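Local coordinates for glycoprotein E (Human herpesvirus 1, PDB 2GIY) that pairs with gI to drive cell-to-cell spread of the virus and, in that heterodimer, binds the Fc part of host IgG, at residues R64-C69 with P85-T90; W51-V56 with S93-R98; H40-Y45 with C103-P108; M15-A20 with G160-S165. All blocks are in the same frame, centred on the assembly; numbering follows the deposited sequence.

Contact 1 of 4, residues R64-C69 with P85-T90; sequences RIYESC and PCAAST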
loop_
_atom_site.group_PDB
_atom_site.type_symbol
_atom_site.label_atom_id
_atom_site.label_comp_id
_atom_site.label_asym_id
_atom_site.label_seq_id
_atom_site.Cartn_x
_atom_site.Cartn_y
_atom_site.Cartn_z
ATOM N N ARG A 64 12.094 -11.361 -10.233
ATOM C CA ARG A 64 11.738 -9.994 -10.561
ATOM C C ARG A 64 10.254 -9.894 -10.874
ATOM O O ARG A 64 9.746 -10.599 -11.742
ATOM C CB ARG A 64 12.576 -9.505 -11.740
ATOM C CG ARG A 64 14.061 -9.601 -11.454
ATOM C CD ARG A 64 14.890 -8.755 -12.386
ATOM N NE ARG A 64 16.307 -8.858 -12.048
ATOM C CZ ARG A 64 17.256 -8.080 -12.557
ATOM N NH1 ARG A 64 16.940 -7.134 -13.431
ATOM N NH2 ARG A 64 18.521 -8.250 -12.191
ATOM N N ILE A 65 9.565 -9.025 -10.141
ATOM C CA ILE A 65 8.135 -8.818 -10.323
ATOM C C ILE A 65 7.924 -7.582 -11.195
ATOM O O ILE A 65 8.338 -6.484 -10.827
ATOM C CB ILE A 65 7.425 -8.609 -8.948
ATOM C CG1 ILE A 65 7.598 -9.859 -8.076
ATOM C CG2 ILE A 65 5.941 -8.317 -9.159
ATOM C CD1 ILE A 65 7.191 -9.670 -6.620
ATOM N N TYR A 66 7.309 -7.769 -12.360
ATOM C CA TYR A 66 7.038 -6.661 -13.269
ATOM C C TYR A 66 5.701 -6.041 -12.841
ATOM O O TYR A 66 4.644 -6.439 -13.320
ATOM C CB TYR A 66 6.931 -7.168 -14.714
ATOM C CG TYR A 66 8.232 -7.634 -15.361
ATOM C CD1 TYR A 66 9.424 -7.715 -14.636
ATOM C CD2 TYR A 66 8.256 -8.002 -16.706
ATOM C CE1 TYR A 66 10.617 -8.157 -15.248
ATOM C CE2 TYR A 66 9.432 -8.441 -17.321
ATOM C CZ TYR A 66 10.601 -8.516 -16.592
ATOM O OH TYR A 66 11.748 -8.957 -17.219
ATOM N N GLU A 67 5.752 -5.055 -11.948
ATOM C CA GLU A 67 4.529 -4.433 -11.445
ATOM C C GLU A 67 3.530 -3.946 -12.495
ATOM O O GLU A 67 2.339 -4.241 -12.394
ATOM C CB GLU A 67 4.873 -3.281 -10.494
ATOM C CG GLU A 67 3.644 -2.556 -9.951
ATOM C CD GLU A 67 3.988 -1.584 -8.843
ATOM O OE1 GLU A 67 4.998 -0.868 -8.977
ATOM O OE2 GLU A 67 3.242 -1.530 -7.841
ATOM N N SER A 68 3.999 -3.204 -13.493
ATOM C CA SER A 68 3.105 -2.689 -14.528
ATOM C C SER A 68 2.407 -3.821 -15.268
ATOM O O SER A 68 1.260 -3.680 -15.693
ATOM C CB SER A 68 3.877 -1.828 -15.529
ATOM O OG SER A 68 4.842 -2.598 -16.224
ATOM N N CYS A 69 3.107 -4.941 -15.421
ATOM C CA CYS A 69 2.559 -6.102 -16.110
ATOM C C CYS A 69 1.366 -6.738 -15.402
ATOM O O CYS A 69 0.502 -7.332 -16.046
ATOM C CB CYS A 69 3.645 -7.156 -16.295
ATOM S SG CYS A 69 4.728 -6.843 -17.721
ATOM N N PRO A 85 13.667 -17.304 -16.712
ATOM C CA PRO A 85 12.509 -17.838 -15.991
ATOM C C PRO A 85 12.436 -17.298 -14.559
ATOM O O PRO A 85 11.849 -17.933 -13.676
ATOM C CB PRO A 85 12.770 -19.337 -16.007
ATOM C CG PRO A 85 14.248 -19.381 -15.778
ATOM C CD PRO A 85 14.752 -18.306 -16.739
ATOM N N CYS A 86 13.035 -16.130 -14.336
ATOM C CA CYS A 86 13.063 -15.508 -13.013
ATOM C C CYS A 86 12.158 -14.292 -12.925
ATOM O O CYS A 86 12.441 -13.369 -12.164
ATOM C CB CYS A 86 14.485 -15.061 -12.666
ATOM S SG CYS A 86 15.781 -16.280 -13.040
ATOM N N ALA A 87 11.072 -14.287 -13.687
ATOM C CA ALA A 87 10.169 -13.146 -13.678
ATOM C C ALA A 87 8.718 -13.511 -13.405
ATOM O O ALA A 87 8.236 -14.553 -13.838
ATOM C CB ALA A 87 10.261 -12.407 -15.010
ATOM N N ALA A 88 8.032 -12.635 -12.677
ATOM C CA ALA A 88 6.614 -12.803 -12.381
ATOM C C ALA A 88 5.987 -11.632 -13.137
ATOM O O ALA A 88 6.080 -10.482 -12.701
ATOM C CB ALA A 88 6.365 -12.678 -10.882
ATOM N N SER A 89 5.377 -11.922 -14.283
ATOM C CA SER A 89 4.792 -10.869 -15.115
ATOM C C SER A 89 3.498 -11.266 -15.803
ATOM O O SER A 89 2.829 -10.429 -16.411
ATOM C CB SER A 89 5.799 -10.447 -16.186
ATOM O OG SER A 89 6.092 -11.538 -17.051
ATOM N N THR A 90 3.156 -12.543 -15.736
ATOM C CA THR A 90 1.935 -13.017 -16.366
ATOM C C THR A 90 1.587 -14.359 -15.744
ATOM O O THR A 90 2.392 -14.934 -15.014
ATOM C CB THR A 90 2.128 -13.180 -17.896
ATOM O OG1 THR A 90 0.854 -13.347 -18.528
ATOM C CG2 THR A 90 3.002 -14.398 -18.197
#
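Strand 63-66 and the short strand 87-88 run side by side as the parallel edge of a small three-stranded sheet, with Arg64 and Ile65 meeting Ala87 and Ala88. Three backbone bonds carry the pairing: Arg64 N to Cys86 O (2.8 Å), Ala88 N to Arg64 O (2.8 Å) and Tyr66 N to Ala88 O (3.0 Å). On one side of the sheet Ile65 CG1 lies 4.2 Å from Ala88 CB, and both side chains rest on Leu145 of strand 144-152. On the other, Ala87 CB sits over one face of the Tyr66 ring, off its centre. With CG anti to the carbonyl carbon (chi1 -71°), the ring turns back beside its own backbone N. Tyr66 CD2 meets Ser89 CB obliquely at 3.5 Å, and Cys69 SG lies at the ring's edge, in plane. The phenol oxygen is hydrogen-bonded to Asp83, while Ser89 OG bonds to Cys78 O. The Cys60-Cys86 disulfide joins the chains leading into the two strands, and Cys69-Cys78 ties the turn after Tyr66 to the intervening chain. A pairing of two bridges is thus flanked by disulfides, and the Tyr66 ring is held by apolar contact and a hydrogen bond at its hydroxyl.

Contact 2 of 4, residues W51-V56 with S93-R98; sequences WLRFDV and SRLAVR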
loop_
_atom_site.group_PDB
_atom_site.type_symbol
_atom_site.label_atom_id
_atom_site.label_comp_id
_atom_site.label_asym_id
_atom_site.label_seq_id
_atom_site.Cartn_x
_atom_site.Cartn_y
_atom_site.Cartn_z
ATOM N N TRP A 51 -4.781 -15.504 -5.540
ATOM C CA TRP A 51 -3.443 -15.931 -5.158
ATOM C C TRP A 51 -2.767 -16.498 -6.398
ATOM O O TRP A 51 -3.336 -17.337 -7.097
ATOM C CB TRP A 51 -3.470 -17.016 -4.070
ATOM C CG TRP A 51 -3.627 -16.477 -2.685
ATOM C CD1 TRP A 51 -4.780 -16.411 -1.955
ATOM C CD2 TRP A 51 -2.599 -15.901 -1.867
ATOM N NE1 TRP A 51 -4.533 -15.831 -0.734
ATOM C CE2 TRP A 51 -3.203 -15.509 -0.653
ATOM C CE3 TRP A 51 -1.226 -15.680 -2.043
ATOM C CZ2 TRP A 51 -2.483 -14.900 0.386
ATOM C CZ3 TRP A 51 -0.504 -15.071 -1.007
ATOM C CH2 TRP A 51 -1.138 -14.692 0.190
ATOM N N LEU A 52 -1.559 -16.022 -6.668
ATOM C CA LEU A 52 -0.781 -16.487 -7.810
ATOM C C LEU A 52 0.497 -17.096 -7.247
ATOM O O LEU A 52 1.037 -16.603 -6.256
ATOM C CB LEU A 52 -0.439 -15.314 -8.734
ATOM C CG LEU A 52 -1.632 -14.518 -9.265
ATOM C CD1 LEU A 52 -1.124 -13.342 -10.100
ATOM C CD2 LEU A 52 -2.537 -15.427 -10.095
ATOM N N ARG A 53 0.966 -18.175 -7.869
ATOM C CA ARG A 53 2.174 -18.873 -7.433
ATOM C C ARG A 53 3.176 -18.907 -8.591
ATOM O O ARG A 53 2.823 -19.249 -9.719
ATOM C CB ARG A 53 1.811 -20.306 -7.010
ATOM C CG ARG A 53 2.963 -21.149 -6.475
ATOM C CD ARG A 53 2.508 -22.586 -6.191
ATOM N NE ARG A 53 1.941 -23.205 -7.389
ATOM C CZ ARG A 53 1.503 -24.460 -7.469
ATOM N NH1 ARG A 53 1.559 -25.265 -6.413
ATOM N NH2 ARG A 53 1.003 -24.911 -8.616
ATOM N N PHE A 54 4.425 -18.559 -8.310
ATOM C CA PHE A 54 5.453 -18.553 -9.343
ATOM C C PHE A 54 6.630 -19.443 -8.992
ATOM O O PHE A 54 7.144 -19.410 -7.868
ATOM C CB PHE A 54 5.954 -17.124 -9.579
ATOM C CG PHE A 54 4.919 -16.210 -10.175
ATOM C CD1 PHE A 54 4.757 -16.125 -11.555
ATOM C CD2 PHE A 54 4.096 -15.445 -9.356
ATOM C CE1 PHE A 54 3.784 -15.289 -12.113
ATOM C CE2 PHE A 54 3.121 -14.608 -9.899
ATOM C CZ PHE A 54 2.964 -14.530 -11.285
ATOM N N ASP A 55 7.043 -20.247 -9.962
ATOM C CA ASP A 55 8.184 -21.136 -9.793
ATOM C C ASP A 55 9.442 -20.280 -9.635
ATOM O O ASP A 55 9.603 -19.263 -10.321
ATOM C CB ASP A 55 8.324 -22.035 -11.026
ATOM C CG ASP A 55 9.593 -22.871 -11.002
ATOM O OD1 ASP A 55 9.653 -23.850 -10.233
ATOM O OD2 ASP A 55 10.534 -22.540 -11.756
ATOM N N VAL A 56 10.319 -20.686 -8.722
ATOM C CA VAL A 56 11.572 -19.976 -8.483
ATOM C C VAL A 56 12.724 -20.942 -8.765
ATOM O O VAL A 56 13.107 -21.739 -7.911
ATOM C CB VAL A 56 11.668 -19.464 -7.020
ATOM C CG1 VAL A 56 13.004 -18.739 -6.798
ATOM C CG2 VAL A 56 10.518 -18.507 -6.731
ATOM N N SER A 93 -2.836 -20.374 -14.873
ATOM C CA SER A 93 -3.575 -20.940 -13.752
ATOM C C SER A 93 -3.472 -20.016 -12.537
ATOM O O SER A 93 -2.430 -19.402 -12.302
ATOM C CB SER A 93 -2.999 -22.308 -13.368
ATOM O OG SER A 93 -3.130 -23.243 -14.422
ATOM N N ARG A 94 -4.560 -19.915 -11.778
ATOM C CA ARG A 94 -4.578 -19.117 -10.558
ATOM C C ARG A 94 -4.634 -20.126 -9.416
ATOM O O ARG A 94 -5.496 -21.006 -9.408
ATOM C CB ARG A 94 -5.804 -18.200 -10.528
ATOM C CG ARG A 94 -5.757 -17.095 -11.570
ATOM C CD ARG A 94 -7.029 -16.261 -11.584
ATOM N NE ARG A 94 -8.193 -17.043 -11.990
ATOM C CZ ARG A 94 -9.409 -16.536 -12.166
ATOM N NH1 ARG A 94 -9.623 -15.240 -11.976
ATOM N NH2 ARG A 94 -10.412 -17.323 -12.533
ATOM N N LEU A 95 -3.710 -20.010 -8.467
ATOM C CA LEU A 95 -3.638 -20.934 -7.338
ATOM C C LEU A 95 -4.932 -20.989 -6.531
ATOM O O LEU A 95 -5.400 -22.064 -6.153
ATOM C CB LEU A 95 -2.480 -20.543 -6.408
ATOM C CG LEU A 95 -2.295 -21.446 -5.180
ATOM C CD1 LEU A 95 -1.817 -22.826 -5.620
ATOM C CD2 LEU A 95 -1.296 -20.822 -4.217
ATOM N N ALA A 96 -5.503 -19.825 -6.257
ATOM C CA ALA A 96 -6.740 -19.764 -5.498
ATOM C C ALA A 96 -7.431 -18.442 -5.751
ATOM O O ALA A 96 -6.782 -17.439 -6.056
ATOM C CB ALA A 96 -6.451 -19.929 -4.008
ATOM N N VAL A 97 -8.752 -18.447 -5.629
ATOM C CA VAL A 97 -9.540 -17.243 -5.835
ATOM C C VAL A 97 -10.765 -17.257 -4.930
ATOM O O VAL A 97 -11.504 -18.243 -4.893
ATOM C CB VAL A 97 -10.060 -17.135 -7.291
ATOM C CG1 VAL A 97 -10.874 -15.858 -7.453
ATOM C CG2 VAL A 97 -8.898 -17.158 -8.281
ATOM N N ARG A 98 -10.959 -16.181 -4.177
ATOM C CA ARG A 98 -12.143 -16.065 -3.339
ATOM C C ARG A 98 -12.891 -14.895 -3.967
ATOM O O ARG A 98 -12.347 -13.786 -4.084
ATOM C CB ARG A 98 -11.781 -15.778 -1.877
ATOM C CG ARG A 98 -12.937 -16.035 -0.918
ATOM C CD ARG A 98 -12.535 -15.903 0.550
ATOM N NE ARG A 98 -11.956 -17.120 1.127
ATOM C CZ ARG A 98 -12.631 -18.246 1.361
ATOM N NH1 ARG A 98 -13.918 -18.333 1.061
ATOM N NH2 ARG A 98 -12.027 -19.276 1.935
HETATM O O HOH W 1 -1.008 -19.280 -9.769
#
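Trp51 and Ala96 form an antiparallel hydrogen-bonded pair in the large sheet of this Ig V-like domain, and a classic beta bulge places Leu95 and Ala96 opposite Trp51. The tight part lies here. Trp51 N gives an almost straight bond to Ala96 O (2.8 Å, 179° at the hydrogen), whereas the return bond from Ala96 N to Trp51 O is weak at 3.4 Å. Leu95 CB presses on Trp51 O at 3.4 Å, and Ala96 CB meets Trp51 CB at 4.2 Å. The indole runs on away from the 93-98 segment, its NE1 bonded to Val131 O; Leu133 packs against both Trp51 and Leu95. Beyond the bulge the contact loosens. A water bridges the chains, accepting from Arg53 N (3.0 Å), donating to Ser93 O (2.9 Å) and weakly accepting from Leu95 N. The two exposed arginines flank this part on opposite faces. Leu52 CD2 meets the aliphatic CG of Arg94 at 3.9 Å. Arg53, with CG anti to its own N (chi1 -178°) and a bend at chi3, crosses Leu95 at about a right angle; Leu95 CD1 stands over one face of the guanidinium, 4.1 Å from Arg53 CZ.

Contact 3 of 4, residues H40-Y45 with C103-P108; sequences HDDQTY and CSRTNP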
loop_
_atom_site.group_PDB
_atom_site.type_symbol
_atom_site.label_atom_id
_atom_site.label_comp_id
_atom_site.label_asym_id
_atom_site.label_seq_id
_atom_site.Cartn_x
_atom_site.Cartn_y
_atom_site.Cartn_z
ATOM N N HIS A 40 -16.419 4.180 -0.780
ATOM C CA HIS A 40 -16.673 5.608 -0.591
ATOM C C HIS A 40 -18.050 6.084 -1.046
ATOM O O HIS A 40 -18.444 7.218 -0.770
ATOM C CB HIS A 40 -15.579 6.416 -1.292
ATOM C CG HIS A 40 -14.196 6.053 -0.849
ATOM N ND1 HIS A 40 -13.780 6.171 0.460
ATOM C CD2 HIS A 40 -13.145 5.539 -1.532
ATOM C CE1 HIS A 40 -12.534 5.743 0.564
ATOM N NE2 HIS A 40 -12.126 5.354 -0.629
ATOM N N ASP A 41 -18.777 5.221 -1.747
ATOM C CA ASP A 41 -20.119 5.555 -2.211
ATOM C C ASP A 41 -21.021 4.341 -2.007
ATOM O O ASP A 41 -20.624 3.367 -1.365
ATOM C CB ASP A 41 -20.101 5.960 -3.689
ATOM C CG ASP A 41 -19.438 4.921 -4.574
ATOM O OD1 ASP A 41 -19.736 3.719 -4.409
ATOM O OD2 ASP A 41 -18.627 5.308 -5.446
ATOM N N ASP A 42 -22.231 4.392 -2.552
ATOM C CA ASP A 42 -23.160 3.281 -2.403
ATOM C C ASP A 42 -23.305 2.429 -3.653
ATOM O O ASP A 42 -24.285 1.703 -3.808
ATOM C CB ASP A 42 -24.531 3.797 -1.959
ATOM C CG ASP A 42 -24.512 4.341 -0.547
ATOM O OD1 ASP A 42 -24.146 3.585 0.378
ATOM O OD2 ASP A 42 -24.858 5.525 -0.359
ATOM N N GLN A 43 -22.327 2.516 -4.545
ATOM C CA GLN A 43 -22.359 1.726 -5.769
ATOM C C GLN A 43 -22.051 0.267 -5.443
ATOM O O GLN A 43 -21.285 -0.026 -4.522
ATOM C CB GLN A 43 -21.336 2.262 -6.776
ATOM C CG GLN A 43 -21.642 3.672 -7.264
ATOM C CD GLN A 43 -22.967 3.753 -7.997
ATOM O OE1 GLN A 43 -23.107 3.234 -9.103
ATOM N NE2 GLN A 43 -23.950 4.400 -7.381
ATOM N N THR A 44 -22.656 -0.642 -6.197
ATOM C CA THR A 44 -22.437 -2.070 -5.994
ATOM C C THR A 44 -21.167 -2.480 -6.736
ATOM O O THR A 44 -20.902 -1.998 -7.836
ATOM C CB THR A 44 -23.619 -2.893 -6.545
ATOM O OG1 THR A 44 -24.833 -2.453 -5.928
ATOM C CG2 THR A 44 -23.424 -4.374 -6.254
ATOM N N TYR A 45 -20.382 -3.366 -6.137
ATOM C CA TYR A 45 -19.159 -3.814 -6.784
ATOM C C TYR A 45 -18.900 -5.293 -6.549
ATOM O O TYR A 45 -19.507 -5.918 -5.676
ATOM C CB TYR A 45 -17.950 -3.002 -6.289
ATOM C CG TYR A 45 -17.590 -3.186 -4.823
ATOM C CD1 TYR A 45 -18.239 -2.456 -3.822
ATOM C CD2 TYR A 45 -16.581 -4.074 -4.439
ATOM C CE1 TYR A 45 -17.887 -2.603 -2.474
ATOM C CE2 TYR A 45 -16.224 -4.231 -3.095
ATOM C CZ TYR A 45 -16.881 -3.493 -2.121
ATOM O OH TYR A 45 -16.532 -3.654 -0.796
ATOM N N CYS A 103 -21.419 -6.628 -3.549
ATOM C CA CYS A 103 -20.831 -5.912 -2.422
ATOM C C CYS A 103 -21.179 -4.430 -2.449
ATOM O O CYS A 103 -21.440 -3.863 -3.505
ATOM C CB CYS A 103 -19.307 -6.052 -2.443
ATOM S SG CYS A 103 -18.698 -7.764 -2.497
ATOM N N SER A 104 -21.172 -3.808 -1.277
ATOM C CA SER A 104 -21.447 -2.381 -1.171
ATOM C C SER A 104 -21.071 -1.900 0.219
ATOM O O SER A 104 -20.728 -2.700 1.097
ATOM C CB SER A 104 -22.927 -2.084 -1.433
ATOM O OG SER A 104 -23.734 -2.590 -0.388
ATOM N N ARG A 105 -21.136 -0.589 0.412
ATOM C CA ARG A 105 -20.812 0.012 1.695
ATOM C C ARG A 105 -21.633 -0.622 2.809
ATOM O O ARG A 105 -21.122 -0.854 3.906
ATOM C CB ARG A 105 -21.074 1.520 1.646
ATOM C CG ARG A 105 -21.053 2.202 3.004
ATOM C CD ARG A 105 -21.408 3.680 2.891
ATOM N NE ARG A 105 -20.275 4.493 2.458
ATOM C CZ ARG A 105 -19.206 4.744 3.209
ATOM N NH1 ARG A 105 -19.124 4.245 4.435
ATOM N NH2 ARG A 105 -18.224 5.504 2.740
ATOM N N THR A 106 -22.901 -0.914 2.522
ATOM C CA THR A 106 -23.793 -1.506 3.515
ATOM C C THR A 106 -23.860 -3.038 3.483
ATOM O O THR A 106 -24.453 -3.652 4.372
ATOM C CB THR A 106 -25.221 -0.925 3.395
ATOM O OG1 THR A 106 -25.755 -1.202 2.097
ATOM C CG2 THR A 106 -25.193 0.581 3.611
ATOM N N ASN A 107 -23.261 -3.648 2.459
ATOM C CA ASN A 107 -23.197 -5.109 2.336
ATOM C C ASN A 107 -21.721 -5.379 2.034
ATOM O O ASN A 107 -21.368 -5.845 0.952
ATOM C CB ASN A 107 -24.087 -5.613 1.186
ATOM C CG ASN A 107 -24.159 -7.140 1.113
ATOM O OD1 ASN A 107 -24.314 -7.819 2.131
ATOM N ND2 ASN A 107 -24.066 -7.681 -0.097
ATOM N N PRO A 108 -20.838 -5.068 3.005
ATOM C CA PRO A 108 -19.383 -5.232 2.926
ATOM C C PRO A 108 -18.902 -6.671 2.807
ATOM O O PRO A 108 -19.456 -7.573 3.430
ATOM C CB PRO A 108 -18.894 -4.563 4.206
ATOM C CG PRO A 108 -19.972 -4.881 5.163
ATOM C CD PRO A 108 -21.226 -4.622 4.356
HETATM O O HOH W 2 -15.348 7.203 2.634
HETATM O O HOH W 3 -20.867 0.843 -2.068
HETATM O O HOH W 4 -24.492 0.658 0.201
HETATM O O HOH W 5 -17.852 -2.278 1.062
#
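Tyr45 and Cys103 exchange two backbone hydrogen bonds, Tyr45 N to Cys103 O and Cys103 N to Tyr45 O (both 2.9 Å), forming the antiparallel hydrogen-bonded pair where strands 45-54 and 96-103 of the Ig V-like sheet open into loops. The second bond is the more bent, 137° at the hydrogen. Past this pair the loops separate and waters join them. One donates to both Asp41 O and Gln43 O while accepting from Arg105 N (2.9 Å); another donates to Asp42 OD1 and accepts from Thr106 N. The 40-45 loop is shaped by an Asx turn: Gln43 N reaches Asp41 OD1 from above the carboxylate plane, and Asp41 OD2 is taken by Gly10 N. Arg105 reaches toward this loop, bending at chi3. Arg105 CD lies 3.7 Å from Asp42 OD1, and NE stays beyond salt-bridge range of that oxygen, so any attraction between the charges is probably diffuse. At its end, Arg105 NH2 comes within 3.7 Å of CA of the buried His40 and shares a water, weakly, with His40 ND1. His40 NE2 is bonded to Thr12 OG1, and the imidazole also meets the rings of Tyr71 and His155 of the second subunit. The packing centres on Tyr45, whose CG lies between its backbone N and carbonyl carbon (chi1 66°), swinging the ring across the partner chain. Cys103, disulfide-bonded to Cys112, sets its CB over the middle of that ring in a CH-pi contact, 3.6 Å from CB to the Tyr45 centroid and 12° off the ring normal.

Contact 4 of 4, residues M15-A20 with G160-S165; sequences METPEA and GHITIS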
loop_
_atom_site.group_PDB
_atom_site.type_symbol
_atom_site.label_atom_id
_atom_site.label_comp_id
_atom_site.label_asym_id
_atom_site.label_seq_id
_atom_site.Cartn_x
_atom_site.Cartn_y
_atom_site.Cartn_z
ATOM N N MET A 15 -3.606 -3.344 1.564
ATOM C CA MET A 15 -3.102 -4.668 1.915
ATOM C C MET A 15 -1.784 -4.581 2.680
ATOM O O MET A 15 -0.939 -3.735 2.388
ATOM C CB MET A 15 -2.892 -5.511 0.654
ATOM C CG MET A 15 -2.441 -6.939 0.934
ATOM S SD MET A 15 -1.975 -7.841 -0.565
ATOM C CE MET A 15 -3.525 -7.825 -1.456
ATOM N N GLU A 16 -1.619 -5.469 3.653
ATOM C CA GLU A 16 -0.408 -5.514 4.464
ATOM C C GLU A 16 0.009 -6.959 4.700
ATOM O O GLU A 16 -0.824 -7.814 4.989
ATOM C CB GLU A 16 -0.651 -4.839 5.819
ATOM C CG GLU A 16 -0.752 -3.322 5.775
ATOM C CD GLU A 16 0.607 -2.649 5.759
ATOM O OE1 GLU A 16 1.389 -2.872 6.709
ATOM O OE2 GLU A 16 0.897 -1.897 4.803
ATOM N N THR A 17 1.301 -7.230 4.567
ATOM C CA THR A 17 1.822 -8.570 4.802
ATOM C C THR A 17 3.337 -8.587 4.740
ATOM O O THR A 17 3.941 -7.792 4.026
ATOM C CB THR A 17 1.317 -9.587 3.757
ATOM O OG1 THR A 17 1.939 -10.858 3.998
ATOM C CG2 THR A 17 1.668 -9.124 2.348
ATOM N N PRO A 18 3.970 -9.476 5.516
ATOM C CA PRO A 18 5.433 -9.558 5.488
ATOM C C PRO A 18 5.800 -10.011 4.077
ATOM O O PRO A 18 5.005 -10.689 3.419
ATOM C CB PRO A 18 5.733 -10.625 6.534
ATOM C CG PRO A 18 4.629 -10.435 7.525
ATOM C CD PRO A 18 3.421 -10.260 6.636
ATOM N N GLU A 19 6.987 -9.646 3.606
ATOM C CA GLU A 19 7.404 -10.025 2.257
ATOM C C GLU A 19 7.974 -11.439 2.160
ATOM O O GLU A 19 8.261 -11.915 1.061
ATOM C CB GLU A 19 8.439 -9.031 1.715
ATOM C CG GLU A 19 7.892 -7.630 1.464
ATOM C CD GLU A 19 8.898 -6.719 0.779
ATOM O OE1 GLU A 19 10.071 -7.123 0.627
ATOM O OE2 GLU A 19 8.515 -5.594 0.396
ATOM N N ALA A 20 8.140 -12.112 3.294
ATOM C CA ALA A 20 8.685 -13.465 3.264
ATOM C C ALA A 20 8.329 -14.327 4.463
ATOM O O ALA A 20 8.185 -13.837 5.587
ATOM C CB ALA A 20 10.209 -13.406 3.116
ATOM N N GLY A 160 0.222 -7.652 -3.234
ATOM C CA GLY A 160 1.387 -7.813 -2.391
ATOM C C GLY A 160 2.062 -9.120 -2.736
ATOM O O GLY A 160 1.469 -9.965 -3.414
ATOM N N HIS A 161 3.303 -9.288 -2.295
ATOM C CA HIS A 161 4.018 -10.525 -2.567
ATOM C C HIS A 161 4.621 -11.113 -1.302
ATOM O O HIS A 161 4.955 -10.390 -0.355
ATOM C CB HIS A 161 5.124 -10.299 -3.607
ATOM C CG HIS A 161 6.208 -9.369 -3.151
ATOM N ND1 HIS A 161 6.043 -8.002 -3.090
ATOM C CD2 HIS A 161 7.474 -9.612 -2.733
ATOM C CE1 HIS A 161 7.159 -7.443 -2.655
ATOM N NE2 HIS A 161 8.043 -8.399 -2.430
ATOM N N ILE A 162 4.740 -12.436 -1.292
ATOM C CA ILE A 162 5.320 -13.161 -0.176
ATOM C C ILE A 162 6.160 -14.302 -0.724
ATOM O O ILE A 162 5.647 -15.147 -1.458
ATOM C CB ILE A 162 4.253 -13.817 0.729
ATOM C CG1 ILE A 162 3.185 -12.805 1.136
ATOM C CG2 ILE A 162 4.926 -14.390 1.977
ATOM C CD1 ILE A 162 2.050 -13.436 1.922
ATOM N N THR A 163 7.449 -14.318 -0.401
ATOM C CA THR A 163 8.285 -15.423 -0.833
ATOM C C THR A 163 8.161 -16.433 0.299
ATOM O O THR A 163 8.595 -16.187 1.431
ATOM C CB THR A 163 9.762 -15.015 -1.007
ATOM O OG1 THR A 163 9.881 -14.115 -2.115
ATOM C CG2 THR A 163 10.617 -16.245 -1.287
ATOM N N ILE A 164 7.535 -17.560 -0.011
ATOM C CA ILE A 164 7.312 -18.613 0.964
ATOM C C ILE A 164 8.192 -19.787 0.592
ATOM O O ILE A 164 7.972 -20.430 -0.436
ATOM C CB ILE A 164 5.844 -19.053 0.945
ATOM C CG1 ILE A 164 4.949 -17.835 1.177
ATOM C CG2 ILE A 164 5.600 -20.126 2.007
ATOM C CD1 ILE A 164 3.453 -18.133 1.090
ATOM N N SER A 165 9.185 -20.085 1.420
ATOM C CA SER A 165 10.070 -21.191 1.078
ATOM C C SER A 165 11.039 -21.610 2.163
ATOM O O SER A 165 11.090 -21.022 3.244
ATOM C CB SER A 165 10.870 -20.832 -0.167
ATOM O OG SER A 165 11.665 -19.694 0.070
HETATM O O HOH W 6 9.198 -11.679 -1.305
#
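Ala20 and Thr163 make a parallel bridge at the margin of the Ig V-like sheet, where the chain leaving strand 11-16 comes alongside strand 155-165. Across it Thr163 N bonds to Glu19 O at 2.9 Å, the donor standing above the carbonyl plane. A water gives that oxygen a second hydrogen bond and also binds Thr163 OG1. The other contacts are made by side chains. Met15 extends through chi1 and chi2 before bending at chi3 (-62°), which brings SD to 3.5 Å from Gly160 N; the glycine has no side chain there to obstruct the sulfur. Thr17 holds OG1 anti to its backbone N (chi1 176°), which sets it beside the end of Ile162, with 3.3 Å between Thr17 OG1 and Ile162 CD1. Ile162 CG1 lies 3.6 Å from Pro18 O. On the other side of the strand, the extended Glu19 chain crosses the His161 imidazole obliquely, the two planes 44° apart; Glu19 CD is 3.7 Å from His161 NE2, a packing distance. Strand 144-152 lies along the far side of 155-165 from strand 20-22, bonding to Gly160, Ile162 and Ile164. His161 and Thr163 pack on Ala173 of strand 173-176.

Along the chain the contacts nest: contact 1 lies inside contact 2, contact 2 inside contact 3, and contact 4 encloses them all. Contacts 2 and 4 share the six-stranded mixed sheet, and contact 3 lies at the ends of its strands 45-54 and 96-103. Contact 1, in the small parallel sheet, is about 32 Å from contact 3 centre to centre, across the middle of the chain. The first, second and fourth have centres about 13 to 15 Å apart: Phe54 reaches contact 1, Trp51 meets Ile162, and Ile65 packs on His161. Together they join the small sheet to the V-like body of this C-terminal ectodomain, whose Fc-binding region spans most of these residues.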